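Integron cassette protein (Vibrio cholerae, PDB 3G1J) is of unknown function but is encoded by a mobile integron gene cassette and folds as a small, mostly beta domain assigned to the SH3 clan. Local coordinates at residues Leu56-Asn61 and Ser85-Leu90; Gly12-Lys15 and Cys19-Val22; Ser25-Asp28 and Ile32-Glu35; Ser45-Val48 and Gly53-Leu56. All coordinates share one frame; numbering follows the deposited sequence.

Contact 1: residues Leu56-Asn61 and Ser85-Leu90; sequences LFFDKN and SYFCKL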
loop_
_atom_site.group_PDB
_atom_site.type_symbol
_atom_site.label_atom_id
_atom_site.label_comp_id
_atom_site.label_asym_id
_atom_site.label_seq_id
_atom_site.Cartn_x
_atom_site.Cartn_y
_atom_site.Cartn_z
ATOM N N LEU A 56 2.921 -0.903 -2.809
ATOM C CA LEU A 56 2.829 -1.215 -1.393
ATOM C C LEU A 56 2.498 -2.697 -1.260
ATOM O O LEU A 56 1.419 -3.129 -1.647
ATOM C CB LEU A 56 1.746 -0.364 -0.724
ATOM C CG LEU A 56 1.839 1.160 -0.850
ATOM C CD1 LEU A 56 0.650 1.838 -0.141
ATOM C CD2 LEU A 56 3.184 1.699 -0.348
ATOM N N PHE A 57 3.437 -3.482 -0.733
ATOM C CA PHE A 57 3.224 -4.918 -0.589
ATOM C C PHE A 57 2.672 -5.282 0.787
ATOM O O PHE A 57 3.174 -4.836 1.818
ATOM C CB PHE A 57 4.520 -5.688 -0.843
ATOM C CG PHE A 57 5.021 -5.578 -2.251
ATOM C CD1 PHE A 57 5.885 -4.557 -2.611
ATOM C CD2 PHE A 57 4.622 -6.495 -3.215
ATOM C CE1 PHE A 57 6.356 -4.454 -3.913
ATOM C CE2 PHE A 57 5.088 -6.406 -4.522
ATOM C CZ PHE A 57 5.952 -5.385 -4.872
ATOM N N PHE A 58 1.636 -6.111 0.791
ATOM C CA PHE A 58 0.976 -6.495 2.024
ATOM C C PHE A 58 0.764 -7.998 2.014
ATOM O O PHE A 58 0.664 -8.611 0.954
ATOM C CB PHE A 58 -0.406 -5.832 2.144
ATOM C CG PHE A 58 -0.375 -4.367 2.530
ATOM C CD1 PHE A 58 -0.279 -3.383 1.556
ATOM C CD2 PHE A 58 -0.499 -3.975 3.861
ATOM C CE1 PHE A 58 -0.255 -2.029 1.897
ATOM C CE2 PHE A 58 -0.486 -2.619 4.209
ATOM C CZ PHE A 58 -0.368 -1.647 3.219
ATOM N N ASP A 59 0.682 -8.587 3.199
ATOM C CA ASP A 59 0.152 -9.941 3.319
ATOM C C ASP A 59 -1.318 -9.856 3.707
ATOM O O ASP A 59 -1.675 -9.121 4.623
ATOM C CB ASP A 59 0.916 -10.740 4.376
ATOM C CG ASP A 59 0.340 -12.127 4.585
ATOM O OD1 ASP A 59 0.862 -13.087 3.978
ATOM O OD2 ASP A 59 -0.635 -12.264 5.356
ATOM N N LYS A 60 -2.167 -10.596 2.996
ATOM C CA LYS A 60 -3.567 -10.736 3.388
ATOM C C LYS A 60 -3.931 -12.211 3.461
ATOM O O LYS A 60 -3.948 -12.899 2.440
ATOM C CB LYS A 60 -4.505 -10.015 2.416
ATOM C CG LYS A 60 -5.973 -10.333 2.672
ATOM C CD LYS A 60 -6.897 -9.261 2.128
ATOM C CE LYS A 60 -8.329 -9.513 2.576
ATOM N NZ LYS A 60 -8.405 -9.808 4.036
ATOM N N ASN A 61 -4.241 -12.687 4.665
ATOM C CA ASN A 61 -4.524 -14.105 4.894
ATOM C C ASN A 61 -3.508 -15.017 4.219
ATOM O O ASN A 61 -3.866 -16.056 3.664
ATOM C CB ASN A 61 -5.935 -14.479 4.439
ATOM C CG ASN A 61 -7.011 -13.749 5.219
ATOM O OD1 ASN A 61 -6.749 -13.191 6.281
ATOM N ND2 ASN A 61 -8.222 -13.737 4.685
ATOM N N SER A 85 -5.510 8.291 6.032
ATOM C CA SER A 85 -6.932 8.336 5.699
ATOM C C SER A 85 -7.412 6.945 5.292
ATOM O O SER A 85 -8.610 6.685 5.276
ATOM C CB SER A 85 -7.197 9.304 4.537
ATOM O OG SER A 85 -7.007 10.673 4.886
ATOM N N TYR A 86 -6.465 6.066 4.960
ATOM C CA TYR A 86 -6.762 4.776 4.336
ATOM C C TYR A 86 -6.364 3.585 5.194
ATOM O O TYR A 86 -7.035 2.550 5.186
ATOM C CB TYR A 86 -6.109 4.702 2.936
ATOM C CG TYR A 86 -6.725 5.732 2.045
ATOM C CD1 TYR A 86 -7.920 5.468 1.397
ATOM C CD2 TYR A 86 -6.167 7.007 1.913
ATOM C CE1 TYR A 86 -8.542 6.418 0.625
ATOM C CE2 TYR A 86 -6.774 7.974 1.124
ATOM C CZ TYR A 86 -7.976 7.676 0.489
ATOM O OH TYR A 86 -8.610 8.599 -0.307
ATOM N N PHE A 87 -5.286 3.748 5.951
ATOM C CA PHE A 87 -4.767 2.689 6.791
ATOM C C PHE A 87 -4.635 3.154 8.227
ATOM O O PHE A 87 -4.110 4.241 8.497
ATOM C CB PHE A 87 -3.397 2.240 6.280
ATOM C CG PHE A 87 -3.438 1.617 4.915
ATOM C CD1 PHE A 87 -3.836 0.300 4.762
ATOM C CD2 PHE A 87 -3.080 2.348 3.788
ATOM C CE1 PHE A 87 -3.874 -0.286 3.506
ATOM C CE2 PHE A 87 -3.116 1.767 2.520
ATOM C CZ PHE A 87 -3.512 0.446 2.389
ATOM N N CYS A 88 -5.103 2.317 9.143
ATOM C CA CYS A 88 -4.898 2.553 10.563
ATOM C C CYS A 88 -4.186 1.358 11.198
ATOM O O CYS A 88 -4.590 0.197 11.024
ATOM C CB CYS A 88 -6.230 2.839 11.258
ATOM S SG CYS A 88 -6.074 3.166 13.034
ATOM N N LYS A 89 -3.112 1.642 11.929
ATOM C CA LYS A 89 -2.364 0.584 12.600
ATOM C C LYS A 89 -3.242 -0.229 13.563
ATOM O O LYS A 89 -4.153 0.311 14.198
ATOM C CB LYS A 89 -1.147 1.167 13.322
ATOM C CG LYS A 89 -0.035 0.159 13.569
ATOM C CD LYS A 89 1.152 0.799 14.273
ATOM C CE LYS A 89 0.920 0.899 15.775
ATOM N NZ LYS A 89 0.906 -0.444 16.428
ATOM N N LEU A 90 -2.956 -1.524 13.659
ATOM C CA LEU A 90 -3.726 -2.470 14.473
ATOM C C LEU A 90 -4.926 -3.031 13.718
ATOM O O LEU A 90 -5.054 -4.245 13.567
ATOM C CB LEU A 90 -4.169 -1.853 15.803
ATOM C CG LEU A 90 -3.266 -2.096 17.015
ATOM C CD1 LEU A 90 -1.800 -2.052 16.616
ATOM C CD2 LEU A 90 -3.568 -1.098 18.129
#

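Contact 2: residues Gly12-Lys15 and Cys19-Val22; sequences GVLK and CYKV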
loop_
_atom_site.group_PDB
_atom_site.type_symbol
_atom_site.label_atom_id
_atom_site.label_comp_id
_atom_site.label_asym_id
_atom_site.label_seq_id
_atom_site.Cartn_x
_atom_site.Cartn_y
_atom_site.Cartn_z
ATOM N N GLY A 12 5.924 6.271 5.073
ATOM C CA GLY A 12 5.022 7.051 5.897
ATOM C C GLY A 12 4.612 6.232 7.101
ATOM O O GLY A 12 5.466 5.668 7.791
ATOM N N VAL A 13 3.307 6.150 7.338
ATOM C CA VAL A 13 2.751 5.438 8.482
ATOM C C VAL A 13 2.915 3.924 8.398
ATOM O O VAL A 13 2.806 3.238 9.404
ATOM C CB VAL A 13 1.252 5.772 8.694
ATOM C CG1 VAL A 13 0.378 5.057 7.664
ATOM C CG2 VAL A 13 0.822 5.405 10.098
ATOM N N LEU A 14 3.213 3.408 7.206
ATOM C CA LEU A 14 3.340 1.970 7.014
ATOM C C LEU A 14 4.731 1.468 7.405
ATOM O O LEU A 14 5.735 1.920 6.873
ATOM C CB LEU A 14 3.036 1.586 5.551
ATOM C CG LEU A 14 1.624 1.942 5.061
ATOM C CD1 LEU A 14 1.495 1.656 3.561
ATOM C CD2 LEU A 14 0.541 1.207 5.850
ATOM N N LYS A 15 4.765 0.537 8.350
ATOM C CA LYS A 15 6.004 -0.053 8.839
ATOM C C LYS A 15 5.958 -1.570 8.638
ATOM O O LYS A 15 5.005 -2.229 9.046
ATOM C CB LYS A 15 6.157 0.255 10.333
ATOM C CG LYS A 15 7.526 -0.069 10.909
ATOM C CD LYS A 15 7.521 0.037 12.433
ATOM C CE LYS A 15 8.934 0.093 13.007
ATOM N NZ LYS A 15 9.529 1.456 12.884
ATOM N N CYS A 19 0.483 -4.587 11.365
ATOM C CA CYS A 19 -0.811 -4.839 10.736
ATOM C C CYS A 19 -1.653 -3.581 10.671
ATOM O O CYS A 19 -1.593 -2.747 11.572
ATOM C CB CYS A 19 -1.578 -5.917 11.484
ATOM S SG CYS A 19 -0.966 -7.587 11.188
ATOM N N TYR A 20 -2.446 -3.463 9.605
ATOM C CA TYR A 20 -3.270 -2.275 9.360
ATOM C C TYR A 20 -4.704 -2.638 8.978
ATOM O O TYR A 20 -4.934 -3.584 8.241
ATOM C CB TYR A 20 -2.641 -1.395 8.260
ATOM C CG TYR A 20 -1.292 -0.873 8.673
ATOM C CD1 TYR A 20 -0.157 -1.671 8.545
ATOM C CD2 TYR A 20 -1.158 0.381 9.264
ATOM C CE1 TYR A 20 1.080 -1.226 8.970
ATOM C CE2 TYR A 20 0.068 0.840 9.683
ATOM C CZ TYR A 20 1.186 0.029 9.543
ATOM O OH TYR A 20 2.416 0.471 9.965
ATOM N N LYS A 21 -5.659 -1.865 9.492
ATOM C CA LYS A 21 -7.038 -1.932 9.061
ATOM C C LYS A 21 -7.262 -0.905 7.964
ATOM O O LYS A 21 -6.818 0.245 8.080
ATOM C CB LYS A 21 -7.946 -1.582 10.247
ATOM C CG LYS A 21 -9.442 -1.723 9.980
ATOM C CD LYS A 21 -10.261 -1.169 11.146
ATOM C CE LYS A 21 -11.719 -0.979 10.752
ATOM N NZ LYS A 21 -12.576 -0.511 11.882
ATOM N N VAL A 22 -7.958 -1.293 6.903
ATOM C CA VAL A 22 -8.359 -0.308 5.907
ATOM C C VAL A 22 -9.490 0.535 6.492
ATOM O O VAL A 22 -10.523 -0.010 6.876
ATOM C CB VAL A 22 -8.800 -0.993 4.609
ATOM C CG1 VAL A 22 -9.379 0.021 3.629
ATOM C CG2 VAL A 22 -7.589 -1.738 3.991
#

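Contact 3: residues Ser25-Asp28 and Ile32-Glu35; sequences SFRD and INYE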
loop_
_atom_site.group_PDB
_atom_site.type_symbol
_atom_site.label_atom_id
_atom_site.label_comp_id
_atom_site.label_asym_id
_atom_site.label_seq_id
_atom_site.Cartn_x
_atom_site.Cartn_y
_atom_site.Cartn_z
ATOM N N SER A 25 -12.409 2.667 2.086
ATOM C CA SER A 25 -12.295 1.813 0.902
ATOM C C SER A 25 -11.619 2.630 -0.191
ATOM O O SER A 25 -11.835 3.837 -0.297
ATOM C CB SER A 25 -13.664 1.306 0.425
ATOM O OG SER A 25 -14.338 0.563 1.430
ATOM N N PHE A 26 -10.790 1.984 -1.000
ATOM C CA PHE A 26 -10.148 2.680 -2.103
ATOM C C PHE A 26 -9.805 1.709 -3.224
ATOM O O PHE A 26 -9.716 0.491 -3.004
ATOM C CB PHE A 26 -8.881 3.393 -1.621
ATOM C CG PHE A 26 -7.759 2.453 -1.245
ATOM C CD1 PHE A 26 -7.621 1.998 0.056
ATOM C CD2 PHE A 26 -6.844 2.025 -2.197
ATOM C CE1 PHE A 26 -6.586 1.138 0.405
ATOM C CE2 PHE A 26 -5.813 1.158 -1.855
ATOM C CZ PHE A 26 -5.687 0.717 -0.548
ATOM N N ARG A 27 -9.619 2.260 -4.421
ATOM C CA ARG A 27 -9.243 1.476 -5.595
ATOM C C ARG A 27 -7.846 1.878 -6.008
ATOM O O ARG A 27 -7.509 3.066 -6.019
ATOM C CB ARG A 27 -10.208 1.727 -6.762
ATOM C CG ARG A 27 -11.638 1.319 -6.476
ATOM C CD ARG A 27 -12.453 1.042 -7.744
ATOM N NE ARG A 27 -13.712 0.396 -7.377
ATOM C CZ ARG A 27 -13.944 -0.911 -7.465
ATOM N NH1 ARG A 27 -13.012 -1.727 -7.940
ATOM N NH2 ARG A 27 -15.119 -1.404 -7.088
ATOM N N ASP A 28 -7.024 0.892 -6.347
ATOM C CA ASP A 28 -5.657 1.196 -6.732
ATOM C C ASP A 28 -5.523 1.456 -8.233
ATOM O O ASP A 28 -6.522 1.542 -8.954
ATOM C CB ASP A 28 -4.675 0.127 -6.208
ATOM C CG ASP A 28 -4.753 -1.203 -6.967
ATOM O OD1 ASP A 28 -5.436 -1.315 -8.013
ATOM O OD2 ASP A 28 -4.088 -2.155 -6.509
ATOM N N ILE A 32 -8.199 -2.157 -8.509
ATOM C CA ILE A 32 -8.607 -3.140 -7.521
ATOM C C ILE A 32 -9.118 -2.408 -6.285
ATOM O O ILE A 32 -8.467 -1.490 -5.795
ATOM C CB ILE A 32 -7.433 -4.037 -7.088
ATOM C CG1 ILE A 32 -6.822 -4.760 -8.288
ATOM C CG2 ILE A 32 -7.896 -5.058 -6.052
ATOM C CD1 ILE A 32 -7.457 -6.094 -8.563
ATOM N N ASN A 33 -10.281 -2.814 -5.786
ATOM C CA ASN A 33 -10.853 -2.205 -4.585
ATOM C C ASN A 33 -10.371 -2.908 -3.319
ATOM O O ASN A 33 -10.348 -4.135 -3.254
ATOM C CB ASN A 33 -12.386 -2.222 -4.659
ATOM C CG ASN A 33 -13.039 -1.395 -3.554
ATOM O OD1 ASN A 33 -13.801 -1.920 -2.744
ATOM N ND2 ASN A 33 -12.733 -0.100 -3.513
ATOM N N TYR A 34 -9.962 -2.131 -2.321
ATOM C CA TYR A 34 -9.687 -2.661 -0.986
ATOM C C TYR A 34 -10.762 -2.109 -0.070
ATOM O O TYR A 34 -11.040 -0.919 -0.080
ATOM C CB TYR A 34 -8.277 -2.290 -0.511
ATOM C CG TYR A 34 -7.246 -2.720 -1.530
ATOM C CD1 TYR A 34 -6.586 -3.937 -1.419
ATOM C CD2 TYR A 34 -6.991 -1.932 -2.644
ATOM C CE1 TYR A 34 -5.673 -4.343 -2.383
ATOM C CE2 TYR A 34 -6.087 -2.324 -3.602
ATOM C CZ TYR A 34 -5.434 -3.522 -3.468
ATOM O OH TYR A 34 -4.528 -3.892 -4.437
ATOM N N GLU A 35 -11.390 -2.999 0.682
ATOM C CA GLU A 35 -12.619 -2.683 1.390
ATOM C C GLU A 35 -12.367 -2.274 2.834
ATOM O O GLU A 35 -11.594 -2.909 3.548
ATOM C CB GLU A 35 -13.560 -3.895 1.345
ATOM C CG GLU A 35 -14.937 -3.654 1.946
ATOM C CD GLU A 35 -15.773 -4.928 2.026
ATOM O OE1 GLU A 35 -15.289 -5.991 1.577
ATOM O OE2 GLU A 35 -16.912 -4.864 2.542
HETATM O O HOH W 1 -12.130 -4.545 -7.324
#

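Contact 4: residues Ser45-Val48 and Gly53-Leu56; sequences SNFV and GLSL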
loop_
_atom_site.group_PDB
_atom_site.type_symbol
_atom_site.label_atom_id
_atom_site.label_comp_id
_atom_site.label_asym_id
_atom_site.label_seq_id
_atom_site.Cartn_x
_atom_site.Cartn_y
_atom_site.Cartn_z
ATOM N N SER A 45 7.736 -1.380 0.644
ATOM C CA SER A 45 7.354 -0.639 -0.542
ATOM C C SER A 45 8.504 -0.503 -1.540
ATOM O O SER A 45 9.679 -0.676 -1.203
ATOM C CB SER A 45 6.902 0.760 -0.136
ATOM O OG SER A 45 8.000 1.510 0.371
ATOM N N ASN A 46 8.151 -0.169 -2.773
ATOM C CA ASN A 46 9.135 0.216 -3.765
ATOM C C ASN A 46 8.591 1.338 -4.632
ATOM O O ASN A 46 7.419 1.318 -5.002
ATOM C CB ASN A 46 9.525 -0.974 -4.636
ATOM C CG ASN A 46 10.627 -0.630 -5.607
ATOM O OD1 ASN A 46 11.668 -0.103 -5.219
ATOM N ND2 ASN A 46 10.398 -0.909 -6.881
ATOM N N PHE A 47 9.428 2.321 -4.941
ATOM C CA PHE A 47 8.976 3.458 -5.746
ATOM C C PHE A 47 9.786 3.606 -7.019
ATOM O O PHE A 47 11.013 3.707 -6.978
ATOM C CB PHE A 47 9.007 4.762 -4.937
ATOM C CG PHE A 47 8.492 5.966 -5.697
ATOM C CD1 PHE A 47 7.132 6.171 -5.858
ATOM C CD2 PHE A 47 9.370 6.898 -6.228
ATOM C CE1 PHE A 47 6.656 7.280 -6.548
ATOM C CE2 PHE A 47 8.902 8.013 -6.919
ATOM C CZ PHE A 47 7.546 8.203 -7.076
ATOM N N VAL A 48 9.091 3.604 -8.151
ATOM C CA VAL A 48 9.725 3.795 -9.452
ATOM C C VAL A 48 9.461 5.219 -9.938
ATOM O O VAL A 48 8.399 5.497 -10.494
ATOM C CB VAL A 48 9.197 2.780 -10.483
ATOM C CG1 VAL A 48 9.739 3.090 -11.877
ATOM C CG2 VAL A 48 9.557 1.360 -10.056
ATOM N N GLY A 53 5.456 5.238 -9.919
ATOM C CA GLY A 53 4.823 3.975 -9.583
ATOM C C GLY A 53 5.185 3.471 -8.199
ATOM O O GLY A 53 6.269 2.912 -7.991
ATOM N N LEU A 54 4.281 3.674 -7.245
ATOM C CA LEU A 54 4.491 3.205 -5.881
ATOM C C LEU A 54 3.841 1.840 -5.652
ATOM O O LEU A 54 2.638 1.669 -5.835
ATOM C CB LEU A 54 3.931 4.226 -4.878
ATOM C CG LEU A 54 4.043 3.877 -3.390
ATOM C CD1 LEU A 54 5.506 3.785 -2.950
ATOM C CD2 LEU A 54 3.277 4.883 -2.530
ATOM N N SER A 55 4.635 0.864 -5.234
ATOM C CA SER A 55 4.079 -0.429 -4.879
ATOM C C SER A 55 4.082 -0.590 -3.370
ATOM O O SER A 55 5.125 -0.450 -2.729
ATOM C CB SER A 55 4.899 -1.549 -5.518
ATOM O OG SER A 55 4.673 -1.565 -6.912
ATOM N N LEU A 56 2.921 -0.903 -2.809
ATOM C CA LEU A 56 2.829 -1.215 -1.393
ATOM C C LEU A 56 2.498 -2.697 -1.260
ATOM O O LEU A 56 1.419 -3.129 -1.647
ATOM C CB LEU A 56 1.746 -0.364 -0.724
ATOM C CG LEU A 56 1.839 1.160 -0.850
ATOM C CD1 LEU A 56 0.650 1.838 -0.141
ATOM C CD2 LEU A 56 3.184 1.699 -0.348
#

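Contact 1: residues Leu56-Asn61 and Ser85-Leu90
Phe58 lays the outer end of its ring over one face of Phe87, and this pair is the whole of the close contact between strand 53-60 and strand 87-89. The nearest approach is 3.8 Å, from Phe58 CZ to Phe87 CE1, and Phe58 CZ also lies 3.9 Å from Phe87 CZ. The two planes are close to parallel, 16° apart, but the ring centroids sit 5.2 Å from each other. The rings are slid so far apart that they barely overlap, and only their outer carbons come close. The side chains come from opposite directions, each with CG beside its backbone N and anti to its own carbonyl carbon (chi1 -76° in Phe58), and meet in the interior between two strands that are not neighbours in the sheet.

That sheet is antiparallel, ordered 63-70, 53-60, 39-48, 19-22, 87-89, in keeping with the small barrel-like folds of the SH3 clan. Phe58 and Phe87 thus touch across the interior, between the second and fifth strands in the order across the sheet. Met40 lies against both rings, Leu14 packs on both as well, and the ring of Phe42 meets Phe58 at about 60°. Leu56, two residues before Phe58, packs on Leu14 and Leu69.

Both rings are buried and the contact between them is carbon on carbon, which implies cohesion from dispersion and the exclusion of water, with little directional pull to fix the slide of one ring over the other.

Contact 2: residues Gly12-Lys15 and Cys19-Val22
Tyr20 reaches out of strand 19-22, in the five-stranded antiparallel sheet of this SH3-clan domain, to the short strand 14-15, which pairs with 10-11 in a separate two-stranded sheet. The backbones are too far apart to pair, with 8.2 Å between Leu14 CA and Tyr20 CA, and the tyrosine spans the gap.

From CB, which points toward segment 12-15, the side chain leaves with CG anti to the carbonyl carbon (chi1 -63°), and from CG onward the ring runs beneath Leu14. The methyl CD2 of Leu14 stands 3.7 Å from the centroid of the Tyr20 ring and only 3° off the normal, a centred CH-pi contact. CG, CD1, CD2, CE1 and CE2 of Tyr20 are therefore almost equally distant from it. Farther out, CE2 and CZ also come close to the carbonyl oxygen of Val13.

At the tip, the hydroxyl sits between two backbone groups that flank Leu14. Tyr20 OH accepts from Lys15 N at 2.9 Å, with an N-H...O angle of 151°, and makes a weak bond as donor to Val13 O. The phenol thus has both a donor and an acceptor for its partners. Phe42, Phe87 and Lys89 add further packing on Tyr20. Lys15 turns its ammonium group away to a salt bridge with Glu10, while Lys15 CB stays 3.8 Å from Tyr20 OH.

Contact 3: residues Ser25-Asp28 and Ile32-Glu35
Phe26 and Tyr34 form the hydrogen-bonded pair of a small beta hairpin, strand 26-27 against strand 33-34. Tyr34 N gives a 2.7 Å, nearly straight bond (172°) to Phe26 O, and Phe26 N returns one of 3.1 Å to Tyr34 O. Toward the turn, Asp28 N donates to Ile32 O.

The Asp28 carboxylate takes up two more donors, one on each oxygen: Ile32 N reaches OD1 at 2.9 Å, and the Tyr34 hydroxyl donates to OD2 at 2.7 Å. Both arrive from well out of the carboxylate plane. CG of Asp28 lies between its own N and carbonyl carbon (chi1 73°), which swings the carboxylate toward Ile32 N and the Tyr34 hydroxyl; Arg30 N adds a weak bond to OD1.

On the Arg27-Asn33 face, Asn33 CB sits over one face of the Arg27 guanidinium, toward its rim, 3.4 Å from Arg27 NH1. A water accepts from Asn33 N and, weakly, from Arg27 NH1, whose stronger partner is Asn31 O. On the other face, Phe26 CE2 touches Tyr34 CD2 at 3.4 Å, beside Ile67.

Asp28 is buried, so the two bonds its carboxylate accepts from the opposing segment should help to stabilise it in the charged form while tying the turn to the Tyr34 side chain.

Contact 4: residues Ser45-Val48 and Gly53-Leu56
Phe47 sets the edge of its ring against Leu54, with Phe47 CD1 3.9 Å from Leu54 CB and that Leu54 CB near the plane of the Phe47 ring. The two side chains cross at about a right angle; CG of Phe47 is anti to its backbone N (chi1 -177°), carrying the ring alongside the opposite strand. On the same face, Ser45 CB meets the CD2 methyl of Leu56 at 3.8 Å.

Beneath them runs the backbone ladder of an antiparallel beta hairpin, strands 39-48 and 53-60, two inner, adjacent strands of the five-stranded sheet. Asn46 and Ser55 are a hydrogen-bonded pair: Ser55 N to Asn46 O is 2.8 Å and essentially straight at 179°, and Asn46 N to Ser55 O is 3.0 Å. Val48 and Gly53 repeat the pattern, with Val48 N to Gly53 O at 2.9 Å and Gly53 N to Val48 O at 3.0 Å. Glycine brings no side chain to the face that carries Val48, Asn46 and Ser55.

Farther out, Ser55 OG hydrogen-bonds Gln66 OE1 on the neighbouring strand 63-70, whose Leu69 and Ile67 pair through backbone bonds with Leu54 and Leu56. Tyr11 packs on Ser45 and Leu54, while Val71 lies against both Leu54 and Phe47.

Contacts 1 and 2 are the nearest neighbours, their centres 5 Å apart, and strands 87-89 and 19-22 join them: Leu90 N lies 2.8 Å from Cys19 O, and Cys88 O 2.8 Å from Lys21 N, both probable hydrogen bonds. Contact 4 lies across the chain's centre from both, about 15 Å away between centres, yet shares Leu56 with contact 1 and meets contact 2 where Leu14 CD1 is 3.8 Å from Leu56 CD1. The hairpin of contact 3 joins the same interior through Phe26 CZ, 3.7 Å from Phe87 CZ; contacts 3 and 4 do not touch, about 6 Å separating their nearest atoms. With the function unknown, the contacts can be placed only relative to one another.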